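Local coordinates for ketosynthase (Streptomyces sp. MSC090213JE08, PDB 6KXD), which probably serves in the ketosynthase/chain length factor pair of a highly reducing type II polyketide synthase, perhaps with 3-oxoacyl-[acyl-carrier-protein] synthase activity, at residues A13-G18 and E239-A244; R86-A91 and L154-G159; V116-T121 and G203-F208; R275-A280 and V368-L373. One frame throughout, in Å; residues are numbered along the deposited sequence.

Interaction 1 of 4, residues A13-G18 and E239-A244; sequences ATLPPG and EQAEAA
Gly18 and Gln240 bring the two backbones nearest to each other, with CA atoms 5.3 Å apart, where the loop 13-18 passes the end of strand 229-240. Gly18 has a positive phi (71°). Beyond the strand, Ala241 to Ala244 form a type I beta turn, closed by Ala244 N to Ala241 O at 3.2 Å. Leu15 and Ala241 make the apolar touch: Leu15 CD1 lies 4.0 Å from Ala241 CB. Leu15 CG is anti to the carbonyl carbon (chi1 -82°), and its far methyl reaches over to the turn. The loop leads into strand 20-29, which runs antiparallel to 229-240. The two strands are neighbours in the N-terminal sheet of the thiolase-type fold. Their pairing continues next to the contact, where the backbone of Ala241 bonds with Thr19 and that of Glu239 with Val21. The Glu242 chain bends at chi2 (91°) and folds its carboxylate back to Gly18 N. The model places Glu242 OE2 implausibly close there, so the resulting bond is doubtful in detail. Leu15 also packs on Ala251 and Leu253 of strand 250-259.

Interaction 2 of 4, residues R86-A91 and L154-G159; sequences RLTALA and LNHAAG
Two helices of the N-terminal half of the thiolase-type fold meet here, Thr88 in the first turn of helix 86-99 against His156 and Ala157 at the start of helix 156-165. The backbones are very close, with the CA atoms of Thr88 and Ala157 4.2 Å apart. Small side chains permit this. Ala157 CB points into the other helix, between Thr88 and Ala91, and lies 3.9 Å from Ala91 CB. The branch of Leu87 lies further off. The polar link is His156 ND1 donating to Thr88 OG1 over 2.8 Å. The hydroxyl sits at the edge of the imidazole, exactly in the ring plane, in line with the use of the ND1 hydrogen. His156 CG stands anti to the backbone N (chi1 -176°), which sets the ring across the Thr88 side chain, at about a right angle, with ND1 at the hydroxyl. Thr88 CG2 rests 3.7 Å from His156 CE1. Thr88 OG1 is also bonded to Asp85 OD1, so the buried hydroxyl is held by two partners. A leucine in place of His156 would probably leave Thr88 OG1 without its N-H donor across the helices. The His156 ring also meets that of Phe151 and packs on Pro269 of the partner ketosynthase chain, which puts this end of the helix at the subunit interface. Ala157 and Ala158 lie on Leu118 and Val116 of strand 114-119, Ala158 also reaches Thr173 of strand 171-174, and Ala89 turns to helix 72-76.

Interaction 3 of 4, residues V116-T121 and G203-F208; sequences VVLGIT and GSAEEF
Gly119 and Gly203 carry the backbone bonds of a parallel pairing, and these make up most of the contact. Gly203 N gives to Val117 O, Gly119 N to Gly203 O at 2.7 Å, and Ala205 N to Gly119 O at 3.0 Å. The second comes in the carbonyl plane on a lone pair; the other two run nearly along the C=O axis. CA-H...O contacts fill in between, such as Leu118 CA to Gly203 O at 3.3 Å. Leu118 CD1 lies 3.6 Å from Ser204 CA; the apolar side-chain pair is Leu118 CD1 with Ala205 CB, at 4.3 Å. Gly119 lacks a CB that would crowd Ser204 CB. Ser204 OG turns elsewhere, to Ala330 O and Ser334 OG. Past the pairing, the polar side chains take over. Thr121 OG1 donates to Glu206 OE1, very short at 2.5 Å. The Glu206 chain bends at chi2 (80°) and curls back to reach it. Ala330 N also bonds OE1. A water accepts from Thr121 N and lies 2.8 Å from Ala205 O. An alanine in place of Glu206 would probably leave the Thr121 hydroxyl and Ala330 N without their shared acceptor. The pairing is typical of the thiolase-type core: strands 171-174, 114-119 and 199-206 run parallel side by side, with 229-240 antiparallel next to them and 20-29 beyond.

Interaction 4 of 4, residues R275-A280 and V368-L373; sequences RALRRA and VAVLRL
Val370 is the main bump of this contact, and it fits into the shallow hollow formed by Ala276, Leu277 and Ala280 on helix 275-280. Its two methyls divide the work. CG1, anti to the backbone N (chi1 178°), presses on Ala280 CB at 3.6 Å. CG2 lies 3.7 Å from Ala276 CB and also touches Leu277 CD2 at 4.0 Å. The leucine branch forms one wall of the hollow, and its side chain crosses that of Val370 at about a right angle. Two residues earlier, on the same strand face, Val368 CG1 meets the same alanine methyl, 3.7 Å from Ala276 CB. Ala276 CB thus rests in the notch between the two valines. The alanines keep the helix low: its axis passes 7.9 Å from that of strand 368-373, at an angle of 34°. Ala369 and Leu371 point away, and Leu371 packs on Ile337 of helix 332-344 beyond the sheet. Ala280 also rests on Leu253 and Ser254 of strand 250-259, where Ser254 OG bonds Ala276 O. Methyl against methyl is all the chemistry between these two segments, so close fit and burial, rather than directed bonds, hold helix and strand together.

How the interactions relate
Interactions 2 and 3 form one buried cluster in the N-terminal half, with centres about 8 Å apart. They touch directly: Leu87 N probably bonds to Glu207 OE1 at 2.9 Å, and Leu87 CD1 packs on Ala205 CB at 3.5 Å. Their segments alternate along the chain, and both contacts are nested in the loop closed by interaction 1. Interactions 1 and 3 lie on neighbouring strands, 229-240 and 199-206, with centres about 26 Å apart. Interaction 1 is at the surface and closes before interaction 4 opens. Interaction 4 joins helix 265-280 to strand 365-373, nearest atoms about 5 Å from interaction 1. Interactions 2 and 4 lie on opposite sides of the chain's centre, so the set spans both halves of the thiolase-type fold.

Interaction 1 of 4, residues A13-G18 and E239-A244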
loop_
_atom_site.group_PDB
_atom_site.type_symbol
_atom_site.label_atom_id
_atom_site.label_comp_id
_atom_site.label_asym_id
_atom_site.label_seq_id
_atom_site.Cartn_x
_atom_site.Cartn_y
_atom_site.Cartn_z
ATOM N N ALA B 13 14.129 -30.105 -6.998
ATOM C CA ALA B 13 13.213 -31.236 -6.838
ATOM C C ALA B 13 12.743 -31.350 -5.375
ATOM O O ALA B 13 11.744 -32.011 -5.108
ATOM C CB ALA B 13 13.890 -32.507 -7.307
ATOM N N THR B 14 13.445 -30.679 -4.445
ATOM C CA THR B 14 13.268 -30.838 -2.986
ATOM C C THR B 14 12.153 -29.935 -2.436
ATOM O O THR B 14 11.852 -30.017 -1.248
ATOM C CB THR B 14 14.559 -30.499 -2.222
ATOM O OG1 THR B 14 15.675 -30.624 -3.105
ATOM C CG2 THR B 14 14.781 -31.373 -1.007
ATOM N N LEU B 15 11.549 -29.094 -3.294
ATOM C CA LEU B 15 10.744 -27.913 -2.870
ATOM C C LEU B 15 9.280 -28.269 -2.640
ATOM O O LEU B 15 8.658 -28.870 -3.510
ATOM C CB LEU B 15 10.803 -26.839 -3.962
ATOM C CG LEU B 15 12.031 -25.937 -3.953
ATOM C CD1 LEU B 15 11.950 -24.935 -5.097
ATOM C CD2 LEU B 15 12.173 -25.233 -2.608
ATOM N N PRO B 16 8.642 -27.789 -1.544
ATOM C CA PRO B 16 7.201 -27.973 -1.368
ATOM C C PRO B 16 6.421 -27.511 -2.599
ATOM O O PRO B 16 6.927 -26.748 -3.426
ATOM C CB PRO B 16 6.836 -27.136 -0.131
ATOM C CG PRO B 16 8.149 -26.971 0.615
ATOM C CD PRO B 16 9.249 -27.043 -0.430
ATOM N N PRO B 17 5.153 -27.953 -2.760
ATOM C CA PRO B 17 4.398 -27.650 -3.970
ATOM C C PRO B 17 3.938 -26.193 -3.817
ATOM O O PRO B 17 3.613 -25.761 -2.696
ATOM C CB PRO B 17 3.279 -28.701 -3.943
ATOM C CG PRO B 17 3.017 -28.925 -2.453
ATOM C CD PRO B 17 4.339 -28.664 -1.755
ATOM N N GLY B 18 4.002 -25.431 -4.913
ATOM C CA GLY B 18 3.622 -24.009 -4.914
ATOM C C GLY B 18 4.596 -23.104 -4.160
ATOM O O GLY B 18 4.204 -22.023 -3.737
ATOM N N GLU B 239 7.764 -16.780 -9.691
ATOM C CA GLU B 239 6.885 -17.789 -10.310
ATOM C C GLU B 239 6.676 -18.919 -9.305
ATOM O O GLU B 239 7.347 -18.969 -8.271
ATOM C CB GLU B 239 7.524 -18.340 -11.589
ATOM C CG GLU B 239 8.178 -17.289 -12.431
ATOM C CD GLU B 239 8.503 -17.766 -13.825
ATOM O OE1 GLU B 239 9.582 -17.433 -14.318
ATOM O OE2 GLU B 239 7.633 -18.483 -14.403
ATOM N N GLN B 240 5.721 -19.798 -9.604
ATOM C CA GLN B 240 5.498 -21.011 -8.839
ATOM C C GLN B 240 6.515 -22.029 -9.345
ATOM O O GLN B 240 6.794 -22.096 -10.567
ATOM C CB GLN B 240 4.051 -21.481 -9.004
ATOM C CG GLN B 240 3.019 -20.404 -8.729
ATOM C CD GLN B 240 2.380 -20.557 -7.375
ATOM O OE1 GLN B 240 2.985 -20.313 -6.325
ATOM N NE2 GLN B 240 1.126 -20.963 -7.407
ATOM N N ALA B 241 7.120 -22.767 -8.418
ATOM C CA ALA B 241 8.276 -23.592 -8.784
ATOM C C ALA B 241 7.856 -24.575 -9.897
ATOM O O ALA B 241 8.496 -24.630 -10.955
ATOM C CB ALA B 241 8.806 -24.278 -7.547
ATOM N N GLU B 242 6.687 -25.189 -9.720
ATOM C CA GLU B 242 6.102 -26.141 -10.706
ATOM C C GLU B 242 6.116 -25.524 -12.107
ATOM O O GLU B 242 6.614 -26.135 -13.075
ATOM C CB GLU B 242 4.641 -26.494 -10.413
ATOM C CG GLU B 242 4.338 -26.791 -8.960
ATOM C CD GLU B 242 3.912 -25.575 -8.156
ATOM O OE1 GLU B 242 2.919 -24.910 -8.540
ATOM O OE2 GLU B 242 4.588 -25.288 -7.156
ATOM N N ALA B 243 5.575 -24.304 -12.197
ATOM C CA ALA B 243 5.196 -23.732 -13.460
ATOM C C ALA B 243 6.313 -22.853 -14.025
ATOM O O ALA B 243 6.151 -22.267 -15.075
ATOM C CB ALA B 243 3.908 -22.968 -13.273
ATOM N N ALA B 244 7.451 -22.767 -13.331
ATOM C CA ALA B 244 8.461 -21.776 -13.670
ATOM C C ALA B 244 8.921 -21.982 -15.112
ATOM O O ALA B 244 9.331 -23.073 -15.465
ATOM C CB ALA B 244 9.619 -21.844 -12.714
#

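Interaction 2 of 4, residues R86-A91 and L154-G159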
loop_
_atom_site.group_PDB
_atom_site.type_symbol
_atom_site.label_atom_id
_atom_site.label_comp_id
_atom_site.label_asym_id
_atom_site.label_seq_id
_atom_site.Cartn_x
_atom_site.Cartn_y
_atom_site.Cartn_z
ATOM N N ARG B 86 11.281 10.655 -10.263
ATOM C CA ARG B 86 12.412 9.815 -10.324
ATOM C C ARG B 86 12.033 8.408 -9.832
ATOM O O ARG B 86 12.521 7.453 -10.372
ATOM C CB ARG B 86 13.527 10.465 -9.529
ATOM C CG ARG B 86 14.850 9.739 -9.590
ATOM C CD ARG B 86 15.839 10.619 -8.867
ATOM N NE ARG B 86 17.159 10.064 -8.880
ATOM C CZ ARG B 86 18.025 10.199 -9.871
ATOM N NH1 ARG B 86 17.699 10.915 -10.936
ATOM N NH2 ARG B 86 19.201 9.601 -9.800
ATOM N N LEU B 87 11.146 8.306 -8.839
ATOM C CA LEU B 87 10.778 7.032 -8.263
ATOM C C LEU B 87 10.187 6.159 -9.366
ATOM O O LEU B 87 10.667 5.039 -9.640
ATOM C CB LEU B 87 9.783 7.230 -7.124
ATOM C CG LEU B 87 9.199 5.935 -6.565
ATOM C CD1 LEU B 87 10.311 5.091 -5.946
ATOM C CD2 LEU B 87 8.114 6.235 -5.561
ATOM N N THR B 88 9.224 6.738 -10.078
ATOM C CA THR B 88 8.605 6.037 -11.165
ATOM C C THR B 88 9.656 5.671 -12.195
ATOM O O THR B 88 9.634 4.527 -12.722
ATOM C CB THR B 88 7.473 6.824 -11.817
ATOM O OG1 THR B 88 6.368 6.927 -10.922
ATOM C CG2 THR B 88 7.008 6.171 -13.107
ATOM N N ALA B 89 10.523 6.612 -12.517
ATOM C CA ALA B 89 11.532 6.368 -13.550
ATOM C C ALA B 89 12.411 5.190 -13.154
ATOM O O ALA B 89 12.707 4.320 -13.969
ATOM C CB ALA B 89 12.363 7.597 -13.777
ATOM N N LEU B 90 12.819 5.158 -11.887
ATOM C CA LEU B 90 13.676 4.067 -11.465
ATOM C C LEU B 90 12.978 2.720 -11.604
ATOM O O LEU B 90 13.615 1.711 -11.986
ATOM C CB LEU B 90 14.047 4.280 -10.009
ATOM C CG LEU B 90 15.012 5.430 -9.776
ATOM C CD1 LEU B 90 14.985 5.743 -8.300
ATOM C CD2 LEU B 90 16.397 5.112 -10.265
ATOM N N ALA B 91 11.707 2.673 -11.194
ATOM C CA ALA B 91 10.895 1.481 -11.273
ATOM C C ALA B 91 10.785 1.054 -12.729
ATOM O O ALA B 91 10.868 -0.154 -13.043
ATOM C CB ALA B 91 9.525 1.691 -10.705
ATOM N N LEU B 154 0.868 7.497 -4.756
ATOM C CA LEU B 154 1.839 6.554 -4.207
ATOM C C LEU B 154 1.948 5.291 -5.088
ATOM O O LEU B 154 2.984 4.680 -5.092
ATOM C CB LEU B 154 1.473 6.217 -2.756
ATOM C CG LEU B 154 1.526 7.389 -1.754
ATOM C CD1 LEU B 154 1.116 6.919 -0.359
ATOM C CD2 LEU B 154 2.935 8.001 -1.702
ATOM N N ASN B 155 0.868 4.900 -5.749
ATOM C CA ASN B 155 0.816 3.718 -6.535
ATOM C C ASN B 155 1.242 4.010 -7.969
ATOM O O ASN B 155 1.133 3.143 -8.816
ATOM C CB ASN B 155 -0.549 3.053 -6.468
ATOM C CG ASN B 155 -1.680 3.898 -7.009
ATOM O OD1 ASN B 155 -1.476 5.103 -7.272
ATOM N ND2 ASN B 155 -2.848 3.294 -7.108
ATOM N N HIS B 156 1.723 5.216 -8.255
ATOM C CA HIS B 156 1.985 5.568 -9.628
ATOM C C HIS B 156 3.091 4.703 -10.251
ATOM O O HIS B 156 2.937 4.314 -11.407
ATOM C CB HIS B 156 2.386 7.014 -9.809
ATOM C CG HIS B 156 2.533 7.326 -11.253
ATOM N ND1 HIS B 156 3.759 7.331 -11.890
ATOM C CD2 HIS B 156 1.596 7.557 -12.207
ATOM C CE1 HIS B 156 3.556 7.613 -13.186
ATOM N NE2 HIS B 156 2.276 7.770 -13.390
ATOM N N ALA B 157 4.192 4.448 -9.537
ATOM C CA ALA B 157 5.274 3.628 -10.129
ATOM C C ALA B 157 4.748 2.241 -10.537
ATOM O O ALA B 157 5.022 1.759 -11.673
ATOM C CB ALA B 157 6.482 3.544 -9.211
ATOM N N ALA B 158 3.942 1.584 -9.682
ATOM C CA ALA B 158 3.465 0.263 -9.953
ATOM C C ALA B 158 2.527 0.306 -11.175
ATOM O O ALA B 158 2.607 -0.538 -12.047
ATOM C CB ALA B 158 2.821 -0.321 -8.717
ATOM N N GLY B 159 1.646 1.304 -11.187
ATOM C CA GLY B 159 0.686 1.552 -12.255
ATOM C C GLY B 159 1.377 1.859 -13.568
ATOM O O GLY B 159 0.960 1.349 -14.630
#

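Interaction 3 of 4, residues V116-T121 and G203-F208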
loop_
_atom_site.group_PDB
_atom_site.type_symbol
_atom_site.label_atom_id
_atom_site.label_comp_id
_atom_site.label_asym_id
_atom_site.label_seq_id
_atom_site.Cartn_x
_atom_site.Cartn_y
_atom_site.Cartn_z
ATOM N N VAL B 116 1.915 -7.252 -10.178
ATOM C CA VAL B 116 2.942 -6.304 -9.878
ATOM C C VAL B 116 2.738 -5.879 -8.437
ATOM O O VAL B 116 1.605 -5.493 -8.118
ATOM C CB VAL B 116 2.862 -5.040 -10.762
ATOM C CG1 VAL B 116 3.859 -3.988 -10.290
ATOM C CG2 VAL B 116 3.086 -5.377 -12.229
ATOM N N VAL B 117 3.791 -5.979 -7.610
ATOM C CA VAL B 117 3.711 -5.349 -6.280
ATOM C C VAL B 117 5.038 -4.650 -5.984
ATOM O O VAL B 117 6.103 -5.264 -6.061
ATOM C CB VAL B 117 3.301 -6.328 -5.173
ATOM C CG1 VAL B 117 4.203 -7.540 -5.062
ATOM C CG2 VAL B 117 3.197 -5.597 -3.837
ATOM N N LEU B 118 4.964 -3.335 -5.664
ATOM C CA LEU B 118 6.089 -2.522 -5.398
ATOM C C LEU B 118 6.014 -1.988 -3.964
ATOM O O LEU B 118 4.981 -1.499 -3.572
ATOM C CB LEU B 118 6.124 -1.355 -6.366
ATOM C CG LEU B 118 7.409 -0.534 -6.364
ATOM C CD1 LEU B 118 8.615 -1.325 -6.874
ATOM C CD2 LEU B 118 7.243 0.731 -7.205
ATOM N N GLY B 119 7.101 -2.133 -3.216
ATOM C CA GLY B 119 7.215 -1.490 -1.891
ATOM C C GLY B 119 7.854 -0.100 -1.984
ATOM O O GLY B 119 8.791 0.189 -2.768
ATOM N N ILE B 120 7.356 0.799 -1.133
ATOM C CA ILE B 120 7.802 2.184 -1.090
ATOM C C ILE B 120 7.886 2.578 0.383
ATOM O O ILE B 120 7.479 1.801 1.227
ATOM C CB ILE B 120 6.824 3.116 -1.822
ATOM C CG1 ILE B 120 5.423 3.057 -1.212
ATOM C CG2 ILE B 120 6.827 2.804 -3.308
ATOM C CD1 ILE B 120 4.429 4.114 -1.724
ATOM N N THR B 121 8.418 3.779 0.619
ATOM C CA THR B 121 8.391 4.435 1.933
ATOM C C THR B 121 7.195 5.384 1.939
ATOM O O THR B 121 6.187 5.213 2.654
ATOM C CB THR B 121 9.712 5.143 2.224
ATOM O OG1 THR B 121 10.810 4.242 2.187
ATOM C CG2 THR B 121 9.709 5.819 3.574
ATOM N N GLY B 203 9.043 -5.929 -5.983
ATOM C CA GLY B 203 10.267 -5.269 -5.640
ATOM C C GLY B 203 9.980 -4.033 -4.861
ATOM O O GLY B 203 8.872 -3.910 -4.322
ATOM N N SER B 204 10.970 -3.156 -4.798
ATOM C CA SER B 204 10.742 -1.972 -4.021
ATOM C C SER B 204 11.659 -0.893 -4.546
ATOM O O SER B 204 12.645 -1.201 -5.251
ATOM C CB SER B 204 10.906 -2.336 -2.560
ATOM O OG SER B 204 12.243 -2.722 -2.260
ATOM N N ALA B 205 11.381 0.385 -4.188
ATOM C CA ALA B 205 12.080 1.474 -4.836
ATOM C C ALA B 205 12.099 2.697 -3.935
ATOM O O ALA B 205 11.114 2.945 -3.268
ATOM C CB ALA B 205 11.427 1.820 -6.141
ATOM N N GLU B 206 13.183 3.466 -4.046
ATOM C CA GLU B 206 13.277 4.707 -3.329
ATOM C C GLU B 206 14.048 5.696 -4.180
ATOM O O GLU B 206 15.089 5.373 -4.692
ATOM C CB GLU B 206 14.064 4.465 -2.044
ATOM C CG GLU B 206 14.068 5.631 -1.062
ATOM C CD GLU B 206 12.830 5.781 -0.187
ATOM O OE1 GLU B 206 12.303 4.759 0.313
ATOM O OE2 GLU B 206 12.339 6.926 -0.067
ATOM N N GLU B 207 13.490 6.880 -4.387
ATOM C CA GLU B 207 14.207 7.885 -5.116
ATOM C C GLU B 207 15.026 8.721 -4.125
ATOM O O GLU B 207 14.660 8.887 -2.975
ATOM C CB GLU B 207 13.263 8.794 -5.898
ATOM C CG GLU B 207 12.490 9.731 -4.987
ATOM C CD GLU B 207 11.494 10.663 -5.652
ATOM O OE1 GLU B 207 11.251 10.515 -6.887
ATOM O OE2 GLU B 207 10.910 11.467 -4.923
ATOM N N PHE B 208 16.145 9.234 -4.609
ATOM C CA PHE B 208 16.838 10.286 -3.901
ATOM C C PHE B 208 16.162 11.629 -4.256
ATOM O O PHE B 208 15.823 11.888 -5.399
ATOM C CB PHE B 208 18.335 10.312 -4.213
ATOM C CG PHE B 208 19.007 11.335 -3.334
ATOM C CD1 PHE B 208 19.411 11.006 -2.052
ATOM C CD2 PHE B 208 19.072 12.662 -3.725
ATOM C CE1 PHE B 208 19.942 11.976 -1.213
ATOM C CE2 PHE B 208 19.584 13.632 -2.874
ATOM C CZ PHE B 208 20.039 13.278 -1.634
HETATM O O HOH W 1 9.789 4.839 -1.775
#

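Interaction 4 of 4, residues R275-A280 and V368-L373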
loop_
_atom_site.group_PDB
_atom_site.type_symbol
_atom_site.label_atom_id
_atom_site.label_comp_id
_atom_site.label_asym_id
_atom_site.label_seq_id
_atom_site.Cartn_x
_atom_site.Cartn_y
_atom_site.Cartn_z
ATOM N N ARG B 275 11.650 -17.529 13.718
ATOM C CA ARG B 275 10.416 -17.955 13.153
ATOM C C ARG B 275 10.607 -18.223 11.653
ATOM O O ARG B 275 10.141 -19.228 11.185
ATOM C CB ARG B 275 9.282 -16.945 13.362
ATOM C CG ARG B 275 7.892 -17.483 13.043
ATOM C CD ARG B 275 6.777 -16.544 13.516
ATOM N NE ARG B 275 5.787 -17.191 14.388
ATOM C CZ ARG B 275 5.877 -17.295 15.724
ATOM N NH1 ARG B 275 6.918 -16.801 16.376
ATOM N NH2 ARG B 275 4.923 -17.900 16.411
ATOM N N ALA B 276 11.281 -17.323 10.934
ATOM C CA ALA B 276 11.478 -17.503 9.498
ATOM C C ALA B 276 12.270 -18.799 9.231
ATOM O O ALA B 276 11.983 -19.590 8.311
ATOM C CB ALA B 276 12.150 -16.301 8.907
ATOM N N LEU B 277 13.283 -19.036 10.043
ATOM C CA LEU B 277 14.097 -20.237 9.851
ATOM C C LEU B 277 13.284 -21.499 10.167
ATOM O O LEU B 277 13.277 -22.467 9.369
ATOM C CB LEU B 277 15.339 -20.109 10.717
ATOM C CG LEU B 277 16.392 -19.115 10.233
ATOM C CD1 LEU B 277 17.379 -18.833 11.349
ATOM C CD2 LEU B 277 17.139 -19.608 8.998
ATOM N N ARG B 278 12.568 -21.490 11.287
ATOM C CA ARG B 278 11.672 -22.612 11.623
ATOM C C ARG B 278 10.728 -22.886 10.444
ATOM O O ARG B 278 10.642 -24.027 9.925
ATOM C CB ARG B 278 10.921 -22.316 12.928
ATOM C CG ARG B 278 9.788 -23.289 13.231
ATOM C CD ARG B 278 9.359 -23.305 14.690
ATOM N NE ARG B 278 9.454 -21.995 15.332
ATOM C CZ ARG B 278 8.441 -21.144 15.499
ATOM N NH1 ARG B 278 7.243 -21.421 15.008
ATOM N NH2 ARG B 278 8.638 -20.016 16.162
ATOM N N ARG B 279 10.050 -21.845 9.963
ATOM C CA ARG B 279 9.023 -22.018 8.925
ATOM C C ARG B 279 9.633 -22.492 7.603
ATOM O O ARG B 279 8.995 -23.167 6.830
ATOM C CB ARG B 279 8.192 -20.743 8.773
ATOM C CG ARG B 279 7.235 -20.515 9.942
ATOM C CD ARG B 279 5.992 -19.726 9.572
ATOM N NE ARG B 279 4.784 -20.536 9.428
ATOM C CZ ARG B 279 3.672 -20.135 8.806
ATOM N NH1 ARG B 279 3.662 -19.001 8.127
ATOM N NH2 ARG B 279 2.570 -20.863 8.870
ATOM N N ALA B 280 10.876 -22.119 7.338
ATOM C CA ALA B 280 11.598 -22.591 6.194
ATOM C C ALA B 280 12.054 -24.049 6.385
ATOM O O ALA B 280 12.494 -24.687 5.420
ATOM C CB ALA B 280 12.776 -21.688 5.971
ATOM N N VAL B 368 11.984 -10.720 7.838
ATOM C CA VAL B 368 13.017 -11.601 7.523
ATOM C C VAL B 368 12.534 -12.515 6.409
ATOM O O VAL B 368 11.411 -12.968 6.468
ATOM C CB VAL B 368 13.448 -12.422 8.748
ATOM C CG1 VAL B 368 14.441 -13.499 8.351
ATOM C CG2 VAL B 368 14.022 -11.543 9.841
ATOM N N ALA B 369 13.401 -12.741 5.417
ATOM C CA ALA B 369 13.126 -13.749 4.421
ATOM C C ALA B 369 14.246 -14.783 4.424
ATOM O O ALA B 369 15.439 -14.441 4.453
ATOM C CB ALA B 369 12.937 -13.167 3.042
ATOM N N VAL B 370 13.834 -16.042 4.238
ATOM C CA VAL B 370 14.775 -17.169 4.086
ATOM C C VAL B 370 14.637 -17.723 2.668
ATOM O O VAL B 370 13.525 -17.998 2.202
ATOM C CB VAL B 370 14.511 -18.237 5.155
ATOM C CG1 VAL B 370 15.417 -19.444 5.000
ATOM C CG2 VAL B 370 14.660 -17.653 6.538
ATOM N N LEU B 371 15.756 -17.746 1.951
ATOM C CA LEU B 371 15.778 -18.202 0.544
ATOM C C LEU B 371 16.643 -19.453 0.459
ATOM O O LEU B 371 17.603 -19.585 1.200
ATOM C CB LEU B 371 16.424 -17.150 -0.334
ATOM C CG LEU B 371 15.840 -15.737 -0.208
ATOM C CD1 LEU B 371 16.640 -14.773 -1.063
ATOM C CD2 LEU B 371 14.394 -15.709 -0.615
ATOM N N ARG B 372 16.341 -20.309 -0.509
ATOM C CA ARG B 372 17.264 -21.353 -0.871
ATOM C C ARG B 372 17.797 -21.035 -2.260
ATOM O O ARG B 372 16.960 -20.884 -3.191
ATOM C CB ARG B 372 16.537 -22.684 -0.803
ATOM C CG ARG B 372 17.257 -23.765 -1.599
ATOM C CD ARG B 372 17.578 -25.035 -0.869
ATOM N NE ARG B 372 16.843 -25.336 0.352
ATOM C CZ ARG B 372 17.428 -25.770 1.473
ATOM N NH1 ARG B 372 18.754 -25.781 1.575
ATOM N NH2 ARG B 372 16.672 -26.166 2.483
ATOM N N LEU B 373 19.130 -20.929 -2.373
ATOM C CA LEU B 373 19.775 -20.569 -3.637
ATOM C C LEU B 373 19.742 -21.831 -4.500
ATOM O O LEU B 373 19.924 -22.944 -3.991
ATOM C CB LEU B 373 21.164 -19.971 -3.401
ATOM C CG LEU B 373 21.168 -18.795 -2.422
ATOM C CD1 LEU B 373 22.565 -18.345 -2.085
ATOM C CD2 LEU B 373 20.346 -17.643 -2.992
#